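Local coordinates for protein 2-Keto-3-deoxy-(6-phospho-)gluconate aldolase (Thermoproteus tenax, PDB 2R91) that acts as an aldolase of the dihydrodipicolinate synthetase family, built around a closed barrel of eight parallel strands, at residues A[4-9]-A[192-197]; A[29-34]-A[201-206]; A[126-131]-A[151-156]. All blocks are in the same frame, centred on the assembly; numbering follows the deposited sequence.

Contact 1 (A[4-9]-A[192-197]); sequences VAPVIT and GVVASS
Val4 and Val193 meet backbone to backbone. Val4 N donates to Val193 O over 2.8 Å, with an N-H...O angle of 154° and a C=O...N angle of 167°, so the donor sits almost on the extension of the carbonyl bond. One residue further the pairing is indirect. Val194 CA approaches Val4 O to 3.3 Å in a CA-H...O contact, and a water lies between Val4 O and Ala195 N. It donates to Val4 O over 2.7 Å; its distance of 2.5 Å from Ala195 N is suspiciously short, which makes that leg of the bridge doubtful. Alongside, the two valines mesh obliquely. Val194, with CG1 anti to its N (chi1 -173°), keeps CG2 beside the N, and it is CG2 that meets Val4 CB, at 3.5 Å. Pro6 then lays its ring against the turning chain, with CD 3.1 Å from Ala195 O and CG 3.6 Å from Ser196 N. Its CD also touches Val194 CG1.

These contacts close the TIM barrel, since strand 2-6 is the first of the eight and strand 192-193 the last. Pro6 is the centre of an inverse gamma turn. A sulfate, probably from the crystallisation liquor, lies about 3 Å from the Pro6 side chain (nearest atoms), consistent with a pocket at this end of the seam.

In the next shell, strand 35-38 flanks the first strand, its Val35 and Phe37 packing on Val4. Asn199 ties the two chains together, ND2 donating to Pro6 O and Ser196 O while OD1 accepts from Ile8 N. Ser196 OG is hydrogen-bonded to Asp179 OD2 and Tyr239 OH.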
loop_
_atom_site.group_PDB
_atom_site.type_symbol
_atom_site.label_atom_id
_atom_site.label_comp_id
_atom_site.label_asym_id
_atom_site.label_seq_id
_atom_site.Cartn_x
_atom_site.Cartn_y
_atom_site.Cartn_z
ATOM N N VAL A 4 16.291 -17.263 18.291
ATOM C CA VAL A 4 17.405 -16.896 17.410
ATOM C C VAL A 4 17.602 -15.395 17.523
ATOM O O VAL A 4 16.652 -14.620 17.377
ATOM C CB VAL A 4 17.100 -17.266 15.938
ATOM C CG1 VAL A 4 18.304 -16.924 15.005
ATOM C CG2 VAL A 4 16.666 -18.716 15.779
ATOM N N ALA A 5 18.815 -14.956 17.820
ATOM C CA ALA A 5 19.063 -13.530 17.913
ATOM C C ALA A 5 19.619 -12.962 16.598
ATOM O O ALA A 5 20.697 -13.363 16.173
ATOM C CB ALA A 5 20.018 -13.247 19.040
ATOM N N PRO A 6 18.895 -11.999 15.973
ATOM C CA PRO A 6 19.455 -11.260 14.836
ATOM C C PRO A 6 20.325 -10.203 15.500
ATOM O O PRO A 6 19.872 -9.093 15.848
ATOM C CB PRO A 6 18.202 -10.682 14.131
ATOM C CG PRO A 6 17.215 -10.414 15.326
ATOM C CD PRO A 6 17.548 -11.499 16.378
ATOM N N VAL A 7 21.582 -10.580 15.733
ATOM C CA VAL A 7 22.475 -9.840 16.598
ATOM C C VAL A 7 22.883 -8.503 16.007
ATOM O O VAL A 7 23.052 -8.375 14.782
ATOM C CB VAL A 7 23.699 -10.724 16.966
ATOM C CG1 VAL A 7 24.608 -10.939 15.721
ATOM C CG2 VAL A 7 24.454 -10.140 18.163
ATOM N N ILE A 8 23.011 -7.494 16.875
ATOM C CA ILE A 8 23.525 -6.203 16.447
ATOM C C ILE A 8 25.001 -6.315 16.031
ATOM O O ILE A 8 25.750 -7.113 16.577
ATOM C CB ILE A 8 23.401 -5.115 17.558
ATOM C CG1 ILE A 8 23.989 -5.627 18.879
ATOM C CG2 ILE A 8 21.908 -4.673 17.734
ATOM C CD1 ILE A 8 24.103 -4.574 19.992
ATOM N N THR A 9 25.402 -5.457 15.101
ATOM C CA THR A 9 26.775 -5.325 14.697
ATOM C C THR A 9 27.362 -4.129 15.478
ATOM O O THR A 9 26.924 -2.997 15.317
ATOM C CB THR A 9 26.835 -5.093 13.185
ATOM O OG1 THR A 9 26.254 -6.213 12.499
ATOM C CG2 THR A 9 28.273 -4.873 12.733
ATOM N N GLY A 192 10.587 -21.494 15.770
ATOM C CA GLY A 192 11.222 -20.556 16.658
ATOM C C GLY A 192 10.921 -19.124 16.273
ATOM O O GLY A 192 10.053 -18.839 15.402
ATOM N N VAL A 193 11.614 -18.222 16.941
ATOM C CA VAL A 193 11.517 -16.793 16.657
ATOM C C VAL A 193 12.900 -16.264 16.330
ATOM O O VAL A 193 13.888 -16.752 16.870
ATOM C CB VAL A 193 10.934 -15.986 17.879
ATOM C CG1 VAL A 193 9.498 -16.487 18.208
ATOM C CG2 VAL A 193 11.818 -16.119 19.147
ATOM N N VAL A 194 12.951 -15.251 15.472
ATOM C CA VAL A 194 14.177 -14.494 15.266
ATOM C C VAL A 194 13.886 -13.019 15.523
ATOM O O VAL A 194 13.847 -12.208 14.618
ATOM C CB VAL A 194 14.752 -14.668 13.815
ATOM C CG1 VAL A 194 16.139 -14.005 13.697
ATOM C CG2 VAL A 194 14.859 -16.127 13.434
ATOM N N ALA A 195 13.709 -12.669 16.779
ATOM C CA ALA A 195 13.280 -11.326 17.141
ATOM C C ALA A 195 14.434 -10.437 17.619
ATOM O O ALA A 195 15.286 -10.856 18.416
ATOM C CB ALA A 195 12.137 -11.422 18.222
ATOM N N SER A 196 14.419 -9.176 17.190
ATOM C CA SER A 196 15.443 -8.192 17.576
ATOM C C SER A 196 15.610 -8.038 19.081
ATOM O O SER A 196 16.713 -7.773 19.565
ATOM C CB SER A 196 15.112 -6.830 16.947
ATOM O OG SER A 196 13.964 -6.247 17.586
ATOM N N SER A 197 14.519 -8.219 19.839
ATOM C CA SER A 197 14.591 -8.104 21.299
ATOM C C SER A 197 15.421 -9.205 21.989
ATOM O O SER A 197 15.724 -9.095 23.181
ATOM C CB SER A 197 13.177 -8.094 21.927
ATOM O OG SER A 197 12.479 -9.265 21.578
HETATM O O HOH W 1 14.503 -13.873 18.856
#

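Contact 2 (A[29-34]-A[201-206]); sequences TSKGVD and LPELLA
Lys31 carries its CG anti to the carbonyl carbon (chi1 -70°) and runs extended from there, while Glu203 sets its CG between backbone N and carbonyl carbon (chi1 59°) and folds at chi2 (-87°). Together these torsions lay the two chains side by side, pointing the same way. The carboxylate is thereby brought alongside the lysine methylenes, Glu203 OE2 standing 4.0 Å from Lys31 CD. The charged ends form a long salt bridge, 3.7 Å from Lys31 NZ to Glu203 OE2. Their firmer partner is Gln251, whose OE1 accepts from Lys31 NZ and whose NE2 donates to Glu203 OE1, so one amide serves both charges.

Nearer the backbone the contact is apolar and rests on Pro202. Its CG touches Lys31 CB at 3.7 Å, and its CB meets Val33 CG2 at 3.9 Å, the two side chains crossing at a slant. Further along, Ala206 CB faces Lys31 O at a looser 4.2 Å.

Leu201 is the N-cap of helix 202-213, and the first turn packs on the loop after helix 18-30. Helix 239-251 supplies Gln251, and strand 2-6 touches both segments, Ala5 on Val33 and Ile3 on Ala206.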
loop_
_atom_site.group_PDB
_atom_site.type_symbol
_atom_site.label_atom_id
_atom_site.label_comp_id
_atom_site.label_asym_id
_atom_site.label_seq_id
_atom_site.Cartn_x
_atom_site.Cartn_y
_atom_site.Cartn_z
ATOM N N THR A 29 23.645 -15.558 24.730
ATOM C CA THR A 29 23.514 -17.014 24.614
ATOM C C THR A 29 23.478 -17.659 26.021
ATOM O O THR A 29 22.901 -18.723 26.197
ATOM C CB THR A 29 24.634 -17.663 23.741
ATOM O OG1 THR A 29 25.897 -17.277 24.263
ATOM C CG2 THR A 29 24.550 -17.181 22.275
ATOM N N SER A 30 24.066 -17.011 27.021
ATOM C CA SER A 30 23.927 -17.505 28.389
ATOM C C SER A 30 22.498 -17.346 28.950
ATOM O O SER A 30 22.112 -18.017 29.918
ATOM C CB SER A 30 24.922 -16.839 29.329
ATOM O OG SER A 30 24.452 -15.568 29.761
ATOM N N LYS A 31 21.726 -16.447 28.340
ATOM C CA LYS A 31 20.404 -16.094 28.827
ATOM C C LYS A 31 19.287 -16.667 27.981
ATOM O O LYS A 31 18.142 -16.235 28.105
ATOM C CB LYS A 31 20.271 -14.577 28.942
ATOM C CG LYS A 31 21.123 -14.014 30.065
ATOM C CD LYS A 31 20.826 -12.573 30.368
ATOM C CE LYS A 31 21.762 -12.055 31.419
ATOM N NZ LYS A 31 21.399 -10.682 31.837
ATOM N N GLY A 32 19.602 -17.640 27.129
ATOM C CA GLY A 32 18.559 -18.344 26.382
ATOM C C GLY A 32 18.575 -18.281 24.853
ATOM O O GLY A 32 17.768 -18.942 24.190
ATOM N N VAL A 33 19.448 -17.466 24.279
ATOM C CA VAL A 33 19.563 -17.444 22.816
ATOM C C VAL A 33 20.231 -18.756 22.369
ATOM O O VAL A 33 21.324 -19.093 22.841
ATOM C CB VAL A 33 20.356 -16.223 22.294
ATOM C CG1 VAL A 33 20.555 -16.317 20.764
ATOM C CG2 VAL A 33 19.633 -14.904 22.679
ATOM N N ASP A 34 19.559 -19.467 21.476
ATOM C CA ASP A 34 20.013 -20.759 20.964
ATOM C C ASP A 34 20.944 -20.619 19.752
ATOM O O ASP A 34 21.873 -21.425 19.582
ATOM C CB ASP A 34 18.816 -21.616 20.565
ATOM C CG ASP A 34 17.904 -21.940 21.758
ATOM O OD1 ASP A 34 18.421 -22.538 22.735
ATOM O OD2 ASP A 34 16.694 -21.570 21.737
ATOM N N LEU A 201 16.586 -8.263 25.695
ATOM C CA LEU A 201 15.799 -8.986 26.703
ATOM C C LEU A 201 15.614 -10.457 26.381
ATOM O O LEU A 201 14.483 -10.966 26.344
ATOM C CB LEU A 201 14.411 -8.302 26.940
ATOM C CG LEU A 201 14.509 -7.061 27.811
ATOM C CD1 LEU A 201 13.238 -6.174 27.693
ATOM C CD2 LEU A 201 14.788 -7.475 29.274
ATOM N N PRO A 202 16.739 -11.182 26.174
ATOM C CA PRO A 202 16.630 -12.610 25.884
ATOM C C PRO A 202 15.895 -13.339 27.011
ATOM O O PRO A 202 15.189 -14.300 26.748
ATOM C CB PRO A 202 18.122 -13.073 25.830
ATOM C CG PRO A 202 18.899 -12.016 26.592
ATOM C CD PRO A 202 18.145 -10.726 26.213
ATOM N N GLU A 203 16.087 -12.898 28.255
ATOM C CA GLU A 203 15.453 -13.585 29.387
ATOM C C GLU A 203 13.934 -13.421 29.346
ATOM O O GLU A 203 13.219 -14.271 29.820
ATOM C CB GLU A 203 16.021 -13.131 30.733
ATOM C CG GLU A 203 15.904 -11.629 31.068
ATOM C CD GLU A 203 17.078 -10.772 30.525
ATOM O OE1 GLU A 203 17.301 -10.742 29.324
ATOM O OE2 GLU A 203 17.789 -10.123 31.317
ATOM N N LEU A 204 13.454 -12.317 28.773
ATOM C CA LEU A 204 12.007 -12.136 28.553
ATOM C C LEU A 204 11.474 -13.102 27.501
ATOM O O LEU A 204 10.396 -13.705 27.666
ATOM C CB LEU A 204 11.688 -10.676 28.190
ATOM C CG LEU A 204 10.207 -10.195 28.158
ATOM C CD1 LEU A 204 10.103 -8.688 28.094
ATOM C CD2 LEU A 204 9.481 -10.734 26.958
ATOM N N LEU A 205 12.210 -13.279 26.399
ATOM C CA LEU A 205 11.763 -14.191 25.352
ATOM C C LEU A 205 11.735 -15.617 25.890
ATOM O O LEU A 205 10.851 -16.390 25.562
ATOM C CB LEU A 205 12.683 -14.117 24.107
ATOM C CG LEU A 205 12.862 -12.749 23.429
ATOM C CD1 LEU A 205 13.490 -12.970 22.028
ATOM C CD2 LEU A 205 11.526 -11.989 23.307
ATOM N N ALA A 206 12.743 -15.968 26.685
ATOM C CA ALA A 206 12.811 -17.306 27.301
ATOM C C ALA A 206 11.643 -17.466 28.276
ATOM O O ALA A 206 11.045 -18.524 28.345
ATOM C CB ALA A 206 14.165 -17.501 28.027
#

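Contact 3 (A[126-131]-A[151-156]); sequences FLYNYP and GVKDTN. With SO4 (sulfate ion), chain E.
Phe126 lies with its ring over Gly151, where the parallel strands 125-129 and 149-154 of the TIM barrel run side by side, joined by a helical crossover. The segment axes differ by only 11° in direction. Four backbone hydrogen bonds, each 2.8 Å, run Leu127 N to Gly151 O, Lys153 N to Leu127 O, Asn129 N to Lys153 O and Thr155 N to Asn129 O.

The buried part is tightly fitted. Gly151 CA sits over the centre of the Phe126 ring, 3.5 Å from its centroid, a CH-pi contact in which the glycine backbone itself meets the ring. Leu127 and Val152 lie side by side on the other face of the sheet, CD2 to CG1 at 4.1 Å. On the sheet face that also carries Phe126, Lys153 runs along Tyr128, its CD 3.3 Å from Tyr128 CD1. Both side chains start out alongside each other, CG anti to N (chi1 169° in Lys153). Near their ends lies a sulfate, probably from the crystallisation liquor. Tyr128 OH donates to sulfate O1 at a very short 2.5 Å and also bonds Thr41 OG1. Lys153 NZ and Thr155 OG1 are also directed at O1, but they stand too close to each other in the model, so their bonds to the sulfate are less sure. Buried Asp154 has OD2 taken by Thr162 and His161, while Asn156 ND2 donates to its OD1 over 3.3 Å, on the syn side and 26° out of the carboxylate plane.

Toward the partly exposed rim, Thr155 CG2 is still close, over the centre of the Tyr130 ring at 3.6 Å from the centroid, and Pro103 of a neighbouring subunit packs on that tyrosine. The loose part is the last pair, where Pro131 CG only grazes Asn156 ND2, at 4.0 Å.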
loop_
_atom_site.group_PDB
_atom_site.type_symbol
_atom_site.label_atom_id
_atom_site.label_comp_id
_atom_site.label_asym_id
_atom_site.label_seq_id
_atom_site.Cartn_x
_atom_site.Cartn_y
_atom_site.Cartn_z
ATOM N N PHE A 126 18.596 -20.598 3.860
ATOM C CA PHE A 126 17.314 -20.059 4.375
ATOM C C PHE A 126 16.873 -18.888 3.545
ATOM O O PHE A 126 17.702 -18.031 3.159
ATOM C CB PHE A 126 17.479 -19.534 5.812
ATOM C CG PHE A 126 17.455 -20.599 6.883
ATOM C CD1 PHE A 126 18.110 -21.811 6.717
ATOM C CD2 PHE A 126 16.786 -20.370 8.067
ATOM C CE1 PHE A 126 18.085 -22.780 7.724
ATOM C CE2 PHE A 126 16.762 -21.340 9.087
ATOM C CZ PHE A 126 17.412 -22.520 8.922
ATOM N N LEU A 127 15.573 -18.802 3.285
ATOM C CA LEU A 127 15.014 -17.562 2.793
ATOM C C LEU A 127 14.827 -16.618 3.985
ATOM O O LEU A 127 14.281 -17.010 5.015
ATOM C CB LEU A 127 13.693 -17.827 2.062
ATOM C CG LEU A 127 12.783 -16.599 1.873
ATOM C CD1 LEU A 127 13.323 -15.565 0.879
ATOM C CD2 LEU A 127 11.351 -17.065 1.508
ATOM N N TYR A 128 15.331 -15.395 3.876
ATOM C CA TYR A 128 15.075 -14.355 4.864
ATOM C C TYR A 128 14.167 -13.341 4.178
ATOM O O TYR A 128 14.612 -12.519 3.356
ATOM C CB TYR A 128 16.398 -13.723 5.357
ATOM C CG TYR A 128 16.290 -12.481 6.246
ATOM C CD1 TYR A 128 15.158 -12.235 7.059
ATOM C CD2 TYR A 128 17.343 -11.580 6.309
ATOM C CE1 TYR A 128 15.089 -11.082 7.859
ATOM C CE2 TYR A 128 17.290 -10.443 7.093
ATOM C CZ TYR A 128 16.178 -10.197 7.882
ATOM O OH TYR A 128 16.187 -9.056 8.645
ATOM N N ASN A 129 12.879 -13.429 4.511
ATOM C CA ASN A 129 11.833 -12.656 3.874
ATOM C C ASN A 129 11.477 -11.470 4.782
ATOM O O ASN A 129 11.325 -11.633 5.991
ATOM C CB ASN A 129 10.620 -13.589 3.629
ATOM C CG ASN A 129 9.547 -12.968 2.733
ATOM O OD1 ASN A 129 8.390 -12.786 3.154
ATOM N ND2 ASN A 129 9.900 -12.692 1.503
ATOM N N TYR A 130 11.406 -10.267 4.213
ATOM C CA TYR A 130 11.153 -9.066 4.987
ATOM C C TYR A 130 10.559 -8.038 4.035
ATOM O O TYR A 130 11.224 -7.071 3.631
ATOM C CB TYR A 130 12.453 -8.546 5.631
ATOM C CG TYR A 130 12.277 -7.469 6.680
ATOM C CD1 TYR A 130 11.054 -6.797 6.843
ATOM C CD2 TYR A 130 13.340 -7.099 7.494
ATOM C CE1 TYR A 130 10.912 -5.782 7.796
ATOM C CE2 TYR A 130 13.196 -6.118 8.461
ATOM C CZ TYR A 130 11.992 -5.457 8.591
ATOM O OH TYR A 130 11.855 -4.500 9.547
ATOM N N PRO A 131 9.302 -8.264 3.627
ATOM C CA PRO A 131 8.742 -7.420 2.546
ATOM C C PRO A 131 8.738 -5.921 2.780
ATOM O O PRO A 131 8.974 -5.177 1.823
ATOM C CB PRO A 131 7.316 -7.959 2.337
ATOM C CG PRO A 131 7.309 -9.316 2.981
ATOM C CD PRO A 131 8.400 -9.357 4.036
ATOM N N GLY A 151 14.843 -23.490 5.037
ATOM C CA GLY A 151 14.565 -22.715 6.219
ATOM C C GLY A 151 14.019 -21.370 5.815
ATOM O O GLY A 151 14.302 -20.883 4.712
ATOM N N VAL A 152 13.222 -20.765 6.697
ATOM C CA VAL A 152 12.635 -19.448 6.404
ATOM C C VAL A 152 12.634 -18.565 7.650
ATOM O O VAL A 152 12.240 -19.002 8.748
ATOM C CB VAL A 152 11.191 -19.568 5.811
ATOM C CG1 VAL A 152 10.642 -18.195 5.390
ATOM C CG2 VAL A 152 11.154 -20.525 4.626
ATOM N N LYS A 153 13.086 -17.323 7.500
ATOM C CA LYS A 153 12.878 -16.330 8.547
ATOM C C LYS A 153 11.979 -15.300 7.926
ATOM O O LYS A 153 12.363 -14.687 6.940
ATOM C CB LYS A 153 14.175 -15.656 8.988
ATOM C CG LYS A 153 13.928 -14.385 9.907
ATOM C CD LYS A 153 15.232 -13.581 10.111
ATOM C CE LYS A 153 15.169 -12.309 11.025
ATOM N NZ LYS A 153 13.820 -11.708 11.349
ATOM N N ASP A 154 10.771 -15.132 8.481
ATOM C CA ASP A 154 9.766 -14.246 7.895
ATOM C C ASP A 154 9.549 -13.094 8.871
ATOM O O ASP A 154 8.906 -13.249 9.931
ATOM C CB ASP A 154 8.479 -15.046 7.619
ATOM C CG ASP A 154 7.459 -14.290 6.733
ATOM O OD1 ASP A 154 7.860 -13.423 5.936
ATOM O OD2 ASP A 154 6.231 -14.566 6.856
ATOM N N THR A 155 10.158 -11.951 8.565
ATOM C CA THR A 155 10.007 -10.766 9.412
ATOM C C THR A 155 8.776 -10.072 8.862
ATOM O O THR A 155 8.836 -9.358 7.876
ATOM C CB THR A 155 11.268 -9.841 9.442
ATOM O OG1 THR A 155 12.341 -10.556 10.071
ATOM C CG2 THR A 155 10.997 -8.603 10.308
ATOM N N ASN A 156 7.640 -10.335 9.507
ATOM C CA ASN A 156 6.339 -10.126 8.883
ATOM C C ASN A 156 5.257 -10.066 9.966
ATOM O O ASN A 156 5.238 -10.934 10.847
ATOM C CB ASN A 156 6.065 -11.325 7.968
ATOM C CG ASN A 156 5.007 -11.037 6.916
ATOM O OD1 ASN A 156 3.960 -10.433 7.196
ATOM N ND2 ASN A 156 5.295 -11.434 5.683
HETATM S S SO4 E . 15.517 -8.637 11.820
HETATM O O1 SO4 E . 14.739 -9.079 10.632
HETATM O O2 SO4 E . 14.959 -9.434 12.939
HETATM O O3 SO4 E . 16.966 -8.662 11.718
HETATM O O4 SO4 E . 15.284 -7.203 12.123
#

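Contacts 1 and 3 are buried seams of the same barrel sheet, one joining its first and last strands, the other two successive strands; contact 2 lies further out, partly buried, where a helix start meets a loop. The chemistry follows: contact 3 has a full ladder of backbone bonds, contact 1 a single direct bond supplemented by water, and contact 2 none across it, only apolar touches and a long salt bridge. Ala5 CB of contact 1 packs on Val33 CG1 of contact 2, so the two contacts share a packed border. Lys153 NZ of contact 3, whose position is less sure, reaches Val194 O of contact 1 through a weak hydrogen bond. Contacts 2 and 3 do not touch.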